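Local coordinates for protein elongation factor 1-gamma 1 (Saccharomyces cerevisiae, PDB 1NHY) that serves as a subunit of the eukaryotic elongation factor 1 complex in protein synthesis and probably helps attach that complex to other cellular components, at residues A[162-166]-A[191-195]. Sequence-based numbering, arbitrary orientation.
Sequences DLVAA and WFNTV
Residues 162-166 and 191-195 are turns of two helices that cross steeply; the axes of the two segments pass 9.9 Å apart, and their N-to-C directions differ by 110°. Ala166 and Phe192 form the closest CA pair, at 6.1 Å, consistent with the small side chain of Ala166. Between the helices lies the indole of Trp191. Its CG stands anti to the backbone N (chi1 166°), and this carries the ring across to helix 160-175. There NE1 donates to Asp162 OD1 at 3.1 Å, bending moderately from straight (156°); the oxygen sits near the ring plane, and the N-H comes to the anti side of the carboxylate, somewhat out of its plane. The same OD1 also accepts from Leu153 N, while OD2 takes Ser159 N, so backbone amides and indole together fix the buried carboxylate. Further along the indole edge, CZ2 lies 3.8 Å from Ala165 CB, and CH2 reaches the backbone at Ala165 C. Val195 CG2 lies over the rim of one face of its own helix's indole, and CG1 packs against Ala166 CB at 3.5 Å; Leu163 CD2 reaches the same CG1 at 4.0 Å. Phe192 turns its edge to the other helix, CE1 lying 3.3 Å from Ala166 O, a carbonyl whose hydrogen bond comes from Thr170 OG1. A leucine here, lacking the N-H, would probably leave Asp162 OD1 with the Leu153 amide alone of the two donors described and a gap beside Ala165. The pair exemplifies how a buried polar bond and close apolar contacts can join two steeply crossing helices, here in the core of the all-helical C-terminal domain of the glutathione S-transferase fold.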
ATOM      1  N   ASP A 162       7.871   1.933  -2.748  1.00 49.61           N
ATOM      2  CA  ASP A 162       6.982   2.710  -3.594  1.00 49.80           C
ATOM      3  C   ASP A 162       5.625   2.051  -3.700  1.00 50.56           C
ATOM      4  O   ASP A 162       4.601   2.710  -3.559  1.00 51.09           O
ATOM      5  CB  ASP A 162       7.588   2.825  -4.968  1.00 50.37           C
ATOM      6  CG  ASP A 162       8.971   3.394  -4.920  1.00 50.61           C
ATOM      7  OD1 ASP A 162       9.073   4.595  -4.622  1.00 49.66           O
ATOM      8  OD2 ASP A 162       9.949   2.650  -5.159  1.00 51.35           O
ATOM      9  N   LEU A 163       5.614   0.747  -3.945  1.00 51.42           N
ATOM     10  CA  LEU A 163       4.345   0.057  -4.058  1.00 52.69           C
ATOM     11  C   LEU A 163       3.463   0.307  -2.856  1.00 52.90           C
ATOM     12  O   LEU A 163       2.372   0.841  -2.986  1.00 54.75           O
ATOM     13  CB  LEU A 163       4.565  -1.437  -4.230  1.00 53.52           C
ATOM     14  CG  LEU A 163       5.148  -1.787  -5.602  1.00 56.55           C
ATOM     15  CD1 LEU A 163       5.274  -3.294  -5.705  1.00 57.80           C
ATOM     16  CD2 LEU A 163       4.255  -1.254  -6.718  1.00 55.97           C
ATOM     17  N   VAL A 164       3.940  -0.073  -1.682  1.00 52.17           N
ATOM     18  CA  VAL A 164       3.162   0.120  -0.474  1.00 49.19           C
ATOM     19  C   VAL A 164       2.834   1.574  -0.240  1.00 49.96           C
ATOM     20  O   VAL A 164       1.668   1.942  -0.122  1.00 50.42           O
ATOM     21  CB  VAL A 164       3.905  -0.424   0.723  1.00 47.02           C
ATOM     22  CG1 VAL A 164       3.257   0.065   2.011  1.00 44.22           C
ATOM     23  CG2 VAL A 164       3.899  -1.942   0.649  1.00 43.72           C
ATOM     24  N   ALA A 165       3.858   2.407  -0.163  1.00 50.34           N
ATOM     25  CA  ALA A 165       3.632   3.823   0.046  1.00 51.88           C
ATOM     26  C   ALA A 165       2.571   4.339  -0.943  1.00 53.18           C
ATOM     27  O   ALA A 165       1.801   5.242  -0.621  1.00 54.96           O
ATOM     28  CB  ALA A 165       4.937   4.588  -0.117  1.00 50.10           C
ATOM     29  N   ALA A 166       2.515   3.763  -2.142  1.00 52.84           N
ATOM     30  CA  ALA A 166       1.524   4.206  -3.125  1.00 53.46           C
ATOM     31  C   ALA A 166       0.121   3.851  -2.678  1.00 54.85           C
ATOM     32  O   ALA A 166      -0.799   4.660  -2.788  1.00 55.37           O
ATOM     33  CB  ALA A 166       1.799   3.579  -4.484  1.00 53.47           C
ATOM     34  N   TRP A 191       5.209  10.986  -8.917  1.00 56.66           N
ATOM     35  CA  TRP A 191       5.532   9.687  -8.343  1.00 55.31           C
ATOM     36  C   TRP A 191       4.314   8.774  -8.254  1.00 55.16           C
ATOM     37  O   TRP A 191       4.339   7.629  -8.717  1.00 55.11           O
ATOM     38  CB  TRP A 191       6.124   9.905  -6.934  1.00 54.84           C
ATOM     39  CG  TRP A 191       6.219   8.658  -6.047  1.00 54.20           C
ATOM     40  CD1 TRP A 191       7.137   7.638  -6.140  1.00 52.89           C
ATOM     41  CD2 TRP A 191       5.302   8.275  -5.004  1.00 52.50           C
ATOM     42  NE1 TRP A 191       6.837   6.648  -5.230  1.00 53.55           N
ATOM     43  CE2 TRP A 191       5.721   7.008  -4.521  1.00 51.60           C
ATOM     44  CE3 TRP A 191       4.169   8.877  -4.437  1.00 52.24           C
ATOM     45  CZ2 TRP A 191       5.039   6.326  -3.500  1.00 49.89           C
ATOM     46  CZ3 TRP A 191       3.489   8.201  -3.424  1.00 52.28           C
ATOM     47  CH2 TRP A 191       3.931   6.934  -2.964  1.00 51.12           C
ATOM     48  N   PHE A 192       3.253   9.286  -7.655  1.00 53.57           N
ATOM     49  CA  PHE A 192       2.049   8.506  -7.480  1.00 53.86           C
ATOM     50  C   PHE A 192       1.584   7.857  -8.776  1.00 54.61           C
ATOM     51  O   PHE A 192       1.418   6.629  -8.847  1.00 54.72           O
ATOM     52  CB  PHE A 192       0.939   9.384  -6.898  1.00 53.84           C
ATOM     53  CG  PHE A 192      -0.291   8.622  -6.506  1.00 53.72           C
ATOM     54  CD1 PHE A 192      -0.215   7.569  -5.595  1.00 54.19           C
ATOM     55  CD2 PHE A 192      -1.525   8.941  -7.056  1.00 54.24           C
ATOM     56  CE1 PHE A 192      -1.351   6.852  -5.233  1.00 56.90           C
ATOM     57  CE2 PHE A 192      -2.667   8.234  -6.700  1.00 55.26           C
ATOM     58  CZ  PHE A 192      -2.583   7.184  -5.791  1.00 56.75           C
ATOM     59  N   ASN A 193       1.397   8.676  -9.806  1.00 55.95           N
ATOM     60  CA  ASN A 193       0.915   8.181 -11.098  1.00 56.71           C
ATOM     61  C   ASN A 193       1.845   7.150 -11.722  1.00 56.13           C
ATOM     62  O   ASN A 193       1.399   6.155 -12.300  1.00 56.19           O
ATOM     63  CB  ASN A 193       0.699   9.343 -12.069  1.00 58.28           C
ATOM     64  CG  ASN A 193      -0.178  10.451 -11.480  1.00 60.19           C
ATOM     65  OD1 ASN A 193      -1.182  10.178 -10.827  1.00 62.79           O
ATOM     66  ND2 ASN A 193       0.194  11.701 -11.719  1.00 58.63           N
ATOM     67  N   THR A 194       3.144   7.368 -11.599  1.00 54.79           N
ATOM     68  CA  THR A 194       4.062   6.408 -12.174  1.00 53.37           C
ATOM     69  C   THR A 194       3.936   5.073 -11.467  1.00 52.64           C
ATOM     70  O   THR A 194       4.082   4.017 -12.085  1.00 53.16           O
ATOM     71  CB  THR A 194       5.497   6.851 -12.037  1.00 53.34           C
ATOM     72  OG1 THR A 194       5.591   8.251 -12.309  1.00 53.70           O
ATOM     73  CG2 THR A 194       6.358   6.080 -13.019  1.00 54.83           C
ATOM     74  N   VAL A 195       3.664   5.113 -10.169  1.00 51.41           N
ATOM     75  CA  VAL A 195       3.572   3.870  -9.453  1.00 50.43           C
ATOM     76  C   VAL A 195       2.275   3.145  -9.738  1.00 49.92           C
ATOM     77  O   VAL A 195       2.275   1.921  -9.853  1.00 48.16           O
ATOM     78  CB  VAL A 195       3.760   4.082  -7.948  1.00 50.14           C
ATOM     79  CG1 VAL A 195       3.830   2.733  -7.248  1.00 48.16           C
ATOM     80  CG2 VAL A 195       5.041   4.852  -7.703  1.00 48.62           C
TER